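Local coordinates for protein CalG4 (Micromonospora echinospora, PDB 3IA7) that belongs to the GT-B structural clan and pairs two Rossmann-like domains, each built round a parallel beta-sheet flanked by helices, at residues Val25-Arg30 with Arg388-Val393; Phe9-Gly14 with Tyr19-Leu24; Ala251-Phe256 with Val263-Gly268. All blocks are in the same frame, centred on the assembly; numbering follows the deposited sequence.

Interaction 1: Val25-Arg30 with Arg388-Val393; sequences VSELAR and RAADEV
Ala-390 presses its methyl group into the notch between the side chains of Glu-27 and Leu-28 on the facing helix. Glu-27 CG is 3.6 Å from Ala-390 CB. Leu-28 sets CG opposite its carbonyl carbon, which brings its methyl CD2 to 3.9 Å from Ala-390 CB and, one turn further along, more loosely to 4.5 Å from Val-393 CG1. No hydrogen bond spans the segments, and a small alanine at the meeting point lets the backbones come near, with Leu-28 CA and Ala-390 CA 6.0 Å apart. The short axes pass at 9.1 Å with a crossing angle of -61°. The helix carrying 388-393, the last of the chain, lies here against the first helix of the N-terminal Rossmann-like domain, in keeping with GT-B proteins, whose C-terminal helix crosses back to that domain. Only the aliphatic part of Glu-27 serves the packing: a bend at chi2 (52°) turns its carboxylate to the side of Arg-30 and Arg-31. Arg-30 NH1 meets Glu-27 OE1 at 3.0 Å from above the carboxylate plane, 37° out of it, while Glu-27 OE2 forms a salt bridge with Arg-31. That arginine also pairs with Asp-391 OD1, and its positive charge probably offsets the repulsion between the two acids, whose nearest oxygens, Glu-27 OE2 and Asp-391 OD1, stand 6.3 Å apart. Ala-387 of the second subunit packs on Glu-27.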
ATOM      1  N   VAL A  25       1.023  -2.971 -12.567  1.00  8.95           N
ATOM      2  CA  VAL A  25      -0.188  -3.592 -13.103  1.00  9.59           C
ATOM      3  C   VAL A  25      -1.401  -2.674 -12.904  1.00  9.25           C
ATOM      4  O   VAL A  25      -2.148  -2.410 -13.846  1.00  8.07           O
ATOM      5  CB  VAL A  25      -0.457  -4.984 -12.446  1.00 10.39           C
ATOM      6  CG1 VAL A  25      -1.866  -5.451 -12.747  1.00 11.57           C
ATOM      7  CG2 VAL A  25       0.577  -6.023 -12.937  1.00  9.27           C
ATOM      8  N   SER A  26      -1.632  -2.255 -11.656  1.00  8.68           N
ATOM      9  CA  SER A  26      -2.789  -1.446 -11.325  1.00  8.67           C
ATOM     10  C   SER A  26      -2.813  -0.115 -12.026  1.00  8.04           C
ATOM     11  O   SER A  26      -3.858   0.297 -12.555  1.00  7.41           O
ATOM     12  CB  SER A  26      -2.830  -1.232  -9.800  1.00  9.45           C
ATOM     13  OG  SER A  26      -3.044  -2.517  -9.231  1.00 12.14           O
ATOM     14  N   GLU A  27      -1.645   0.532 -12.085  1.00  7.86           N
ATOM     15  CA  GLU A  27      -1.544   1.834 -12.719  1.00  7.92           C
ATOM     16  C   GLU A  27      -1.818   1.739 -14.228  1.00  8.03           C
ATOM     17  O   GLU A  27      -2.565   2.572 -14.820  1.00  7.56           O
ATOM     18  CB  GLU A  27      -0.162   2.461 -12.437  1.00  6.76           C
ATOM     19  CG  GLU A  27      -0.083   3.981 -12.942  1.00 12.14           C
ATOM     20  CD  GLU A  27      -1.206   4.929 -12.457  1.00 15.90           C
ATOM     21  OE1 GLU A  27      -1.666   4.846 -11.310  1.00 19.27           O
ATOM     22  OE2 GLU A  27      -1.644   5.789 -13.267  1.00 20.43           O
ATOM     23  N   LEU A  28      -1.307   0.680 -14.861  1.00  6.46           N
ATOM     24  CA  LEU A  28      -1.651   0.429 -16.299  1.00  7.08           C
ATOM     25  C   LEU A  28      -3.145   0.128 -16.553  1.00  6.70           C
ATOM     26  O   LEU A  28      -3.764   0.653 -17.517  1.00  6.82           O
ATOM     27  CB  LEU A  28      -0.802  -0.725 -16.861  1.00  5.01           C
ATOM     28  CG  LEU A  28       0.690  -0.266 -17.010  1.00  6.67           C
ATOM     29  CD1 LEU A  28       1.550  -1.504 -17.356  1.00  7.71           C
ATOM     30  CD2 LEU A  28       0.884   0.886 -18.125  1.00 10.02           C
ATOM     31  N   ALA A  29      -3.704  -0.727 -15.707  1.00  7.94           N
ATOM     32  CA  ALA A  29      -5.140  -1.024 -15.730  1.00  9.29           C
ATOM     33  C   ALA A  29      -5.963   0.266 -15.533  1.00 10.18           C
ATOM     34  O   ALA A  29      -7.001   0.458 -16.198  1.00 11.07           O
ATOM     35  CB  ALA A  29      -5.483  -2.105 -14.638  1.00  9.46           C
ATOM     36  N   ARG A  30      -5.554   1.137 -14.606  1.00 10.59           N
ATOM     37  CA  ARG A  30      -6.235   2.421 -14.395  1.00 11.89           C
ATOM     38  C   ARG A  30      -6.275   3.251 -15.661  1.00 12.16           C
ATOM     39  O   ARG A  30      -7.196   4.004 -15.858  1.00 12.08           O
ATOM     40  CB  ARG A  30      -5.570   3.304 -13.330  1.00 11.61           C
ATOM     41  CG  ARG A  30      -5.771   2.806 -11.970  1.00 17.27           C
ATOM     42  CD  ARG A  30      -5.388   3.831 -10.929  1.00 19.09           C
ATOM     43  NE  ARG A  30      -5.388   3.117  -9.668  1.00 22.15           N
ATOM     44  CZ  ARG A  30      -4.303   2.565  -9.119  1.00 25.14           C
ATOM     45  NH1 ARG A  30      -3.121   2.725  -9.674  1.00 20.02           N
ATOM     46  NH2 ARG A  30      -4.393   1.892  -7.971  1.00 27.82           N
ATOM     47  N   ARG A 388       5.391   6.680 -12.550  1.00 11.78           N
ATOM     48  CA  ARG A 388       6.515   6.862 -13.424  1.00 12.18           C
ATOM     49  C   ARG A 388       6.763   5.615 -14.233  1.00 12.40           C
ATOM     50  O   ARG A 388       7.083   5.694 -15.426  1.00 13.27           O
ATOM     51  CB  ARG A 388       7.794   7.100 -12.625  1.00 12.98           C
ATOM     52  CG  ARG A 388       8.985   7.309 -13.585  1.00 13.00           C
ATOM     53  CD  ARG A 388      10.292   7.430 -12.817  1.00 19.00           C
ATOM     54  NE  ARG A 388      11.432   7.447 -13.750  1.00 22.06           N
ATOM     55  CZ  ARG A 388      12.699   7.305 -13.396  1.00 20.14           C
ATOM     56  NH1 ARG A 388      13.017   7.136 -12.110  1.00 20.30           N
ATOM     57  NH2 ARG A 388      13.626   7.302 -14.340  1.00 19.14           N
ATOM     58  N   ALA A 389       6.654   4.471 -13.589  1.00 12.02           N
ATOM     59  CA  ALA A 389       6.857   3.195 -14.289  1.00 12.21           C
ATOM     60  C   ALA A 389       5.862   3.036 -15.470  1.00 12.59           C
ATOM     61  O   ALA A 389       6.270   2.658 -16.591  1.00 11.46           O
ATOM     62  CB  ALA A 389       6.747   2.057 -13.302  1.00 11.88           C
ATOM     63  N   ALA A 390       4.598   3.413 -15.238  1.00 10.69           N
ATOM     64  CA  ALA A 390       3.537   3.398 -16.282  1.00 10.69           C
ATOM     65  C   ALA A 390       3.833   4.431 -17.386  1.00 11.10           C
ATOM     66  O   ALA A 390       3.621   4.154 -18.561  1.00 10.50           O
ATOM     67  CB  ALA A 390       2.183   3.632 -15.667  1.00  9.90           C
ATOM     68  N   ASP A 391       4.322   5.612 -16.997  1.00 11.16           N
ATOM     69  CA  ASP A 391       4.731   6.637 -17.965  1.00 13.32           C
ATOM     70  C   ASP A 391       5.833   6.095 -18.902  1.00 13.71           C
ATOM     71  O   ASP A 391       5.762   6.293 -20.139  1.00 14.01           O
ATOM     72  CB  ASP A 391       5.240   7.923 -17.261  1.00 11.97           C
ATOM     73  CG  ASP A 391       4.127   8.752 -16.624  1.00 15.80           C
ATOM     74  OD1 ASP A 391       2.911   8.446 -16.763  1.00 14.66           O
ATOM     75  OD2 ASP A 391       4.486   9.770 -16.008  1.00 17.93           O
ATOM     76  N   GLU A 392       6.794   5.380 -18.325  1.00 13.61           N
ATOM     77  CA  GLU A 392       7.954   4.882 -19.085  1.00 14.23           C
ATOM     78  C   GLU A 392       7.448   3.799 -20.023  1.00 14.30           C
ATOM     79  O   GLU A 392       7.841   3.736 -21.167  1.00 13.54           O
ATOM     80  CB  GLU A 392       8.992   4.231 -18.168  1.00 14.78           C
ATOM     81  CG  GLU A 392       9.641   5.155 -17.147  1.00 20.25           C
ATOM     82  CD  GLU A 392      10.763   6.023 -17.689  1.00 21.19           C
ATOM     83  OE1 GLU A 392      11.270   5.793 -18.813  1.00 24.73           O
ATOM     84  OE2 GLU A 392      11.172   6.939 -16.949  1.00 27.47           O
ATOM     85  N   VAL A 393       6.571   2.939 -19.527  1.00 12.82           N
ATOM     86  CA  VAL A 393       6.052   1.881 -20.391  1.00 13.27           C
ATOM     87  C   VAL A 393       5.235   2.489 -21.527  1.00 12.91           C
ATOM     88  O   VAL A 393       5.385   2.083 -22.709  1.00 11.19           O
ATOM     89  CB  VAL A 393       5.189   0.888 -19.616  1.00 13.19           C
ATOM     90  CG1 VAL A 393       4.465  -0.047 -20.601  1.00 14.31           C
ATOM     91  CG2 VAL A 393       6.036   0.089 -18.531  1.00 10.77           C
TER

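Interaction 2: Phe9-Gly14 with Tyr19-Leu24; sequences FANVQG and YPSLGL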
ATOM      1  N   PHE A   9       1.943  -9.666 -18.715  1.00  9.70           N
ATOM      2  CA  PHE A   9       3.024  -9.799 -17.726  1.00 10.79           C
ATOM      3  C   PHE A   9       3.354 -11.273 -17.550  1.00 10.60           C
ATOM      4  O   PHE A   9       2.496 -12.100 -17.279  1.00 10.44           O
ATOM      5  CB  PHE A   9       2.589  -9.248 -16.364  1.00  8.75           C
ATOM      6  CG  PHE A   9       2.641  -7.773 -16.247  1.00 11.51           C
ATOM      7  CD1 PHE A   9       1.814  -6.952 -17.024  1.00 13.34           C
ATOM      8  CD2 PHE A   9       3.478  -7.180 -15.306  1.00  9.37           C
ATOM      9  CE1 PHE A   9       1.856  -5.546 -16.891  1.00 13.18           C
ATOM     10  CE2 PHE A   9       3.520  -5.774 -15.150  1.00 11.83           C
ATOM     11  CZ  PHE A   9       2.706  -4.952 -15.970  1.00 12.39           C
ATOM     12  N   ALA A  10       4.609 -11.605 -17.710  1.00 11.00           N
ATOM     13  CA  ALA A  10       5.100 -12.968 -17.390  1.00 10.66           C
ATOM     14  C   ALA A  10       5.948 -12.899 -16.123  1.00 11.98           C
ATOM     15  O   ALA A  10       6.998 -12.186 -16.104  1.00 11.42           O
ATOM     16  CB  ALA A  10       5.930 -13.526 -18.572  1.00 10.45           C
ATOM     17  N   ASN A  11       5.548 -13.633 -15.076  1.00 10.99           N
ATOM     18  CA  ASN A  11       6.277 -13.610 -13.828  1.00 11.22           C
ATOM     19  C   ASN A  11       6.323 -15.002 -13.196  1.00 11.80           C
ATOM     20  O   ASN A  11       5.489 -15.878 -13.506  1.00 12.32           O
ATOM     21  CB  ASN A  11       5.655 -12.619 -12.814  1.00 10.51           C
ATOM     22  CG  ASN A  11       6.711 -12.020 -11.832  1.00 12.65           C
ATOM     23  OD1 ASN A  11       7.832 -12.522 -11.667  1.00 11.86           O
ATOM     24  ND2 ASN A  11       6.370 -10.890 -11.260  1.00 15.02           N
ATOM     25  N   VAL A  12       7.325 -15.208 -12.356  1.00 10.20           N
ATOM     26  CA  VAL A  12       7.440 -16.445 -11.599  1.00 10.73           C
ATOM     27  C   VAL A  12       6.562 -16.301 -10.327  1.00 12.28           C
ATOM     28  O   VAL A  12       6.170 -15.200  -9.952  1.00 11.82           O
ATOM     29  CB  VAL A  12       8.924 -16.795 -11.274  1.00 10.92           C
ATOM     30  CG1 VAL A  12       9.523 -15.725 -10.410  1.00  9.87           C
ATOM     31  CG2 VAL A  12       9.031 -18.157 -10.534  1.00 11.53           C
ATOM     32  N   GLN A  13       6.228 -17.409  -9.682  1.00 14.06           N
ATOM     33  CA  GLN A  13       5.473 -17.272  -8.449  1.00 16.00           C
ATOM     34  C   GLN A  13       6.451 -16.845  -7.335  1.00 16.36           C
ATOM     35  O   GLN A  13       7.659 -17.030  -7.447  1.00 18.85           O
ATOM     36  CB  GLN A  13       4.658 -18.535  -8.148  1.00 16.16           C
ATOM     37  CG  GLN A  13       5.446 -19.732  -7.935  1.00 16.05           C
ATOM     38  CD  GLN A  13       4.691 -20.850  -7.191  1.00 16.40           C
ATOM     39  OE1 GLN A  13       3.439 -20.815  -6.925  1.00 10.39           O
ATOM     40  NE2 GLN A  13       5.455 -21.881  -6.886  1.00 14.26           N
ATOM     41  N   GLY A  14       5.945 -16.257  -6.274  1.00 14.99           N
ATOM     42  CA  GLY A  14       6.803 -15.888  -5.169  1.00 12.47           C
ATOM     43  C   GLY A  14       6.580 -14.427  -4.881  1.00 12.17           C
ATOM     44  O   GLY A  14       6.527 -13.571  -5.800  1.00 10.55           O
ATOM     45  N   TYR A  19       5.030  -9.102  -5.928  1.00 10.22           N
ATOM     46  CA  TYR A  19       4.542  -7.891  -5.233  1.00 11.43           C
ATOM     47  C   TYR A  19       5.028  -6.560  -5.837  1.00 11.67           C
ATOM     48  O   TYR A  19       4.190  -5.702  -6.118  1.00 10.56           O
ATOM     49  CB  TYR A  19       4.722  -7.964  -3.704  1.00 12.22           C
ATOM     50  CG  TYR A  19       4.469  -6.609  -3.026  1.00 17.32           C
ATOM     51  CD1 TYR A  19       3.171  -6.231  -2.624  1.00 19.98           C
ATOM     52  CD2 TYR A  19       5.531  -5.692  -2.802  1.00 20.24           C
ATOM     53  CE1 TYR A  19       2.925  -4.977  -2.004  1.00 20.16           C
ATOM     54  CE2 TYR A  19       5.294  -4.436  -2.175  1.00 22.11           C
ATOM     55  CZ  TYR A  19       3.993  -4.091  -1.785  1.00 19.54           C
ATOM     56  OH  TYR A  19       3.757  -2.855  -1.185  1.00 20.63           O
ATOM     57  N   PRO A  20       6.337  -6.416  -6.102  1.00 11.94           N
ATOM     58  CA  PRO A  20       6.802  -5.151  -6.669  1.00 13.48           C
ATOM     59  C   PRO A  20       6.142  -4.776  -8.034  1.00 13.22           C
ATOM     60  O   PRO A  20       5.954  -3.609  -8.296  1.00 15.87           O
ATOM     61  CB  PRO A  20       8.309  -5.381  -6.835  1.00 12.35           C
ATOM     62  CG  PRO A  20       8.644  -6.461  -5.848  1.00 15.07           C
ATOM     63  CD  PRO A  20       7.455  -7.365  -5.909  1.00 12.77           C
ATOM     64  N   SER A  21       5.747  -5.764  -8.814  1.00 14.88           N
ATOM     65  CA  SER A  21       5.115  -5.615 -10.170  1.00 14.34           C
ATOM     66  C   SER A  21       3.688  -5.077 -10.060  1.00 15.00           C
ATOM     67  O   SER A  21       3.176  -4.503 -11.009  1.00 13.32           O
ATOM     68  CB  SER A  21       5.025  -6.989 -10.905  1.00 14.64           C
ATOM     69  OG  SER A  21       3.963  -7.906 -10.420  1.00 13.81           O
ATOM     70  N   LEU A  22       3.041  -5.323  -8.914  1.00 12.84           N
ATOM     71  CA  LEU A  22       1.598  -5.157  -8.807  1.00 12.33           C
ATOM     72  C   LEU A  22       1.140  -3.704  -8.922  1.00 11.89           C
ATOM     73  O   LEU A  22       0.099  -3.428  -9.549  1.00 11.00           O
ATOM     74  CB  LEU A  22       1.040  -5.774  -7.476  1.00 13.84           C
ATOM     75  CG  LEU A  22       0.946  -7.328  -7.412  1.00 16.54           C
ATOM     76  CD1 LEU A  22       0.085  -7.791  -6.172  1.00 15.51           C
ATOM     77  CD2 LEU A  22       0.444  -7.918  -8.706  1.00 16.66           C
ATOM     78  N   GLY A  23       1.893  -2.790  -8.308  1.00 10.23           N
ATOM     79  CA  GLY A  23       1.679  -1.329  -8.457  1.00 10.48           C
ATOM     80  C   GLY A  23       1.622  -0.910  -9.937  1.00 10.16           C
ATOM     81  O   GLY A  23       0.744  -0.149 -10.325  1.00 10.05           O
ATOM     82  N   LEU A  24       2.579  -1.399 -10.741  1.00  9.47           N
ATOM     83  CA  LEU A  24       2.590  -1.146 -12.186  1.00  9.72           C
ATOM     84  C   LEU A  24       1.368  -1.725 -12.890  1.00  8.66           C
ATOM     85  O   LEU A  24       0.786  -1.069 -13.745  1.00  8.53           O
ATOM     86  CB  LEU A  24       3.868  -1.666 -12.832  1.00  9.85           C
ATOM     87  CG  LEU A  24       4.006  -1.472 -14.339  1.00  9.82           C
ATOM     88  CD1 LEU A  24       3.840   0.037 -14.797  1.00  9.31           C
ATOM     89  CD2 LEU A  24       5.387  -2.074 -14.758  1.00 10.17           C
TER
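Phe-9 swings its ring to the side opposite its carbonyl carbon (chi1 -79°), and Leu-24 extends CG directly away from its own backbone N (chi1 180°); together these bring the end of the ring to the leucine branch point. The segments are the strand end, loop and helix that open the first beta-alpha-beta unit of the N-terminal Rossmann-like domain. Phe-9 CZ lies 4.1 Å from Leu-24 CG, which sits at the ring edge and near the ring plane. Leu-24 CD2 is equally close to Phe-9 CZ, at 4.1 Å, so branch point and methyl share the contact. Leu-130 of strand 127-131 touches both side chains. Where the strand gives way to loop, the packing turns polar: Asn-11 ND2 and Ser-21 OG face each other at 3.9 Å, too far for a direct bond. Tyr-37 OH, from strand 34-39, spans that gap by hydrogen-bonding to both. ND2 also reaches His-17 O, and OG pairs with Val-18 O, so carbonyls of the first helical turn and Tyr-37 jointly satisfy these buried groups. Val-12 N donates to Asn-11 OD1 at 2.8 Å, a bent bond (N-H...O 130°) with the donor tilted from the carbonyl plane.

Interaction 3: Ala251-Phe256 with Val263-Gly268; sequences ACAQAF and VVMAIG
Met-265, modelled as selenomethionine, points CB from the strand towards the helix, where its selenium settles against Cys-252 and Ala-253. From CB the chain runs to CG, set opposite the carbonyl carbon (chi1 -42°), which rests on a neighbour in its own strand: Val-263 CG1 is 3.6 Å from Met-265 CG. The next atom, SE, reaches the helix, with Cys-252 CB at 3.9 Å. It also lies 4.2 Å from Ala-253 N, touching the helix backbone as well. A bend at chi3 (-72°) then turns the terminal methyl aside, and CE ends 4.4 Å from Ala-253 CB. Val-283 and Ala-285 of the adjoining strand border the same side chain.

At the other end of the contact Val-263 CG2 pushes against the base of Phe-256, 3.6 Å from CB and 3.7 Å from CG of that residue. The two side chains stand at about a right angle, and the valine methyl comes obliquely to the ring, which also makes an edge-to-face contact with Trp-261. Helix and strand axes run 9.8 Å apart and almost antiparallel (178°), as expected where a helix returns the chain between neighbouring parallel strands: the beta-alpha-beta crossover 233-237, 246-256, 262-266 of the C-terminal Rossmann-like domain.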
ATOM      1  N   ALA A 251      14.986 -13.890  22.373  1.00 16.53           N
ATOM      2  CA  ALA A 251      16.253 -13.175  22.605  1.00 15.45           C
ATOM      3  C   ALA A 251      16.107 -11.680  22.424  1.00 15.32           C
ATOM      4  O   ALA A 251      16.656 -10.920  23.204  1.00 12.98           O
ATOM      5  CB  ALA A 251      17.342 -13.692  21.692  1.00 16.58           C
ATOM      6  N   CYS A 252      15.355 -11.274  21.384  1.00 14.87           N
ATOM      7  CA  CYS A 252      15.058  -9.849  21.115  1.00 15.87           C
ATOM      8  C   CYS A 252      14.243  -9.262  22.240  1.00 16.22           C
ATOM      9  O   CYS A 252      14.536  -8.153  22.697  1.00 16.97           O
ATOM     10  CB  CYS A 252      14.309  -9.668  19.763  1.00 15.04           C
ATOM     11  SG  CYS A 252      15.378  -9.880  18.342  1.00 18.44           S
ATOM     12  N   ALA A 253      13.238 -10.017  22.716  1.00 16.62           N
ATOM     13  CA  ALA A 253      12.397  -9.559  23.806  1.00 17.61           C
ATOM     14  C   ALA A 253      13.244  -9.389  25.051  1.00 18.11           C
ATOM     15  O   ALA A 253      13.161  -8.344  25.736  1.00 18.50           O
ATOM     16  CB  ALA A 253      11.231 -10.582  24.086  1.00 17.35           C
ATOM     17  N   GLN A 254      14.059 -10.412  25.341  1.00 17.26           N
ATOM     18  CA  GLN A 254      14.985 -10.392  26.491  1.00 18.56           C
ATOM     19  C   GLN A 254      15.937  -9.177  26.434  1.00 17.61           C
ATOM     20  O   GLN A 254      16.126  -8.490  27.434  1.00 16.03           O
ATOM     21  CB  GLN A 254      15.766 -11.728  26.625  1.00 17.44           C
ATOM     22  CG  GLN A 254      14.873 -12.911  27.094  1.00 20.00           C
ATOM     23  CD  GLN A 254      15.356 -14.352  26.691  1.00 21.48           C
ATOM     24  OE1 GLN A 254      16.401 -14.559  26.048  1.00 25.63           O
ATOM     25  NE2 GLN A 254      14.562 -15.341  27.079  1.00 23.03           N
ATOM     26  N   ALA A 255      16.468  -8.895  25.246  1.00 17.58           N
ATOM     27  CA  ALA A 255      17.380  -7.776  25.035  1.00 17.80           C
ATOM     28  C   ALA A 255      16.838  -6.406  25.506  1.00 17.83           C
ATOM     29  O   ALA A 255      17.573  -5.619  26.066  1.00 19.29           O
ATOM     30  CB  ALA A 255      17.819  -7.713  23.565  1.00 16.64           C
ATOM     31  N   PHE A 256      15.557  -6.143  25.314  1.00 17.96           N
ATOM     32  CA  PHE A 256      14.990  -4.821  25.636  1.00 17.03           C
ATOM     33  C   PHE A 256      14.059  -4.766  26.879  1.00 17.26           C
ATOM     34  O   PHE A 256      13.511  -3.696  27.205  1.00 16.41           O
ATOM     35  CB  PHE A 256      14.329  -4.191  24.379  1.00 18.39           C
ATOM     36  CG  PHE A 256      15.290  -4.017  23.217  1.00 18.42           C
ATOM     37  CD1 PHE A 256      16.092  -2.860  23.126  1.00 19.19           C
ATOM     38  CD2 PHE A 256      15.464  -5.046  22.274  1.00 17.55           C
ATOM     39  CE1 PHE A 256      17.025  -2.714  22.083  1.00 18.13           C
ATOM     40  CE2 PHE A 256      16.410  -4.923  21.235  1.00 15.20           C
ATOM     41  CZ  PHE A 256      17.171  -3.754  21.143  1.00 16.49           C
ATOM     42  N   VAL A 263       9.241  -2.478  21.743  1.00 17.54           N
ATOM     43  CA  VAL A 263       9.644  -3.376  20.627  1.00 17.70           C
ATOM     44  C   VAL A 263       8.386  -3.977  19.981  1.00 16.80           C
ATOM     45  O   VAL A 263       7.518  -4.564  20.679  1.00 16.40           O
ATOM     46  CB  VAL A 263      10.623  -4.501  21.126  1.00 18.40           C
ATOM     47  CG1 VAL A 263      10.994  -5.486  19.946  1.00 16.60           C
ATOM     48  CG2 VAL A 263      11.900  -3.854  21.758  1.00 18.47           C
ATOM     49  N   VAL A 264       8.293  -3.847  18.660  1.00 16.32           N
ATOM     50  CA  VAL A 264       7.225  -4.512  17.902  1.00 17.14           C
ATOM     51  C   VAL A 264       7.836  -5.616  17.051  1.00 16.83           C
ATOM     52  O   VAL A 264       8.716  -5.337  16.225  1.00 16.91           O
ATOM     53  CB  VAL A 264       6.447  -3.530  16.996  1.00 16.72           C
ATOM     54  CG1 VAL A 264       5.350  -4.291  16.216  1.00 17.02           C
ATOM     55  CG2 VAL A 264       5.900  -2.355  17.806  1.00 13.90           C
HETATM   56  N   MSE A 265       7.406  -6.851  17.302  1.00 17.45           N
HETATM   57  CA  MSE A 265       7.963  -7.985  16.580  1.00 19.67           C
HETATM   58  C   MSE A 265       6.900  -8.535  15.654  1.00 18.27           C
HETATM   59  O   MSE A 265       5.812  -8.915  16.104  1.00 20.29           O
HETATM   60  CB  MSE A 265       8.521  -9.061  17.521  1.00 17.61           C
HETATM   61  CG  MSE A 265       9.309  -8.460  18.717  1.00 19.11           C
HETATM   62 SE   MSE A 265      10.466  -9.762  19.515  0.70 22.47          SE
HETATM   63  CE  MSE A 265       8.991 -10.832  20.357  1.00 14.34           C
ATOM     64  N   ALA A 266       7.203  -8.555  14.355  1.00 18.68           N
ATOM     65  CA  ALA A 266       6.328  -9.164  13.329  1.00 18.93           C
ATOM     66  C   ALA A 266       6.893 -10.540  13.016  1.00 18.90           C
ATOM     67  O   ALA A 266       8.014 -10.660  12.472  1.00 19.67           O
ATOM     68  CB  ALA A 266       6.309  -8.321  12.073  1.00 19.85           C
ATOM     69  N   ILE A 267       6.142 -11.576  13.373  1.00 18.86           N
ATOM     70  CA  ILE A 267       6.664 -12.937  13.351  1.00 18.60           C
ATOM     71  C   ILE A 267       6.161 -13.778  12.162  1.00 18.21           C
ATOM     72  O   ILE A 267       6.560 -14.911  11.981  1.00 18.04           O
ATOM     73  CB  ILE A 267       6.468 -13.663  14.723  1.00 18.89           C
ATOM     74  CG1 ILE A 267       4.989 -14.081  14.928  1.00 17.55           C
ATOM     75  CG2 ILE A 267       7.028 -12.846  15.879  1.00 20.28           C
ATOM     76  CD1 ILE A 267       4.739 -14.857  16.233  1.00 18.47           C
ATOM     77  N   GLY A 268       5.285 -13.204  11.335  1.00 17.91           N
ATOM     78  CA  GLY A 268       4.811 -13.877  10.128  1.00 17.43           C
ATOM     79  C   GLY A 268       3.693 -14.885  10.372  1.00 17.29           C
ATOM     80  O   GLY A 268       3.307 -15.133  11.511  1.00 16.96           O
TER

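How the interactions relate
From the N terminus, interaction 2 comes first: it closes over just four residues, 15-18, the opening turn of helix 15-30, and ties strand 6-10 to that helix. Interaction 1 opens further along that helix, so the two are in series, and its loop spans 357 residues before closing on helix 385-400, tying the chain's last helix to the N-terminal domain. Interaction 3 is nested inside this loop, a local closure in the C-terminal domain, and none cross. Interactions 1 and 2 share one packed layer: Leu-24 CD1 lies 3.5 Å from Ala-390 N, and Phe-9 touches Val-25 and Leu-28. Interaction 3 belongs to the other sheet, its nearest atoms about 15 Å from interaction 2.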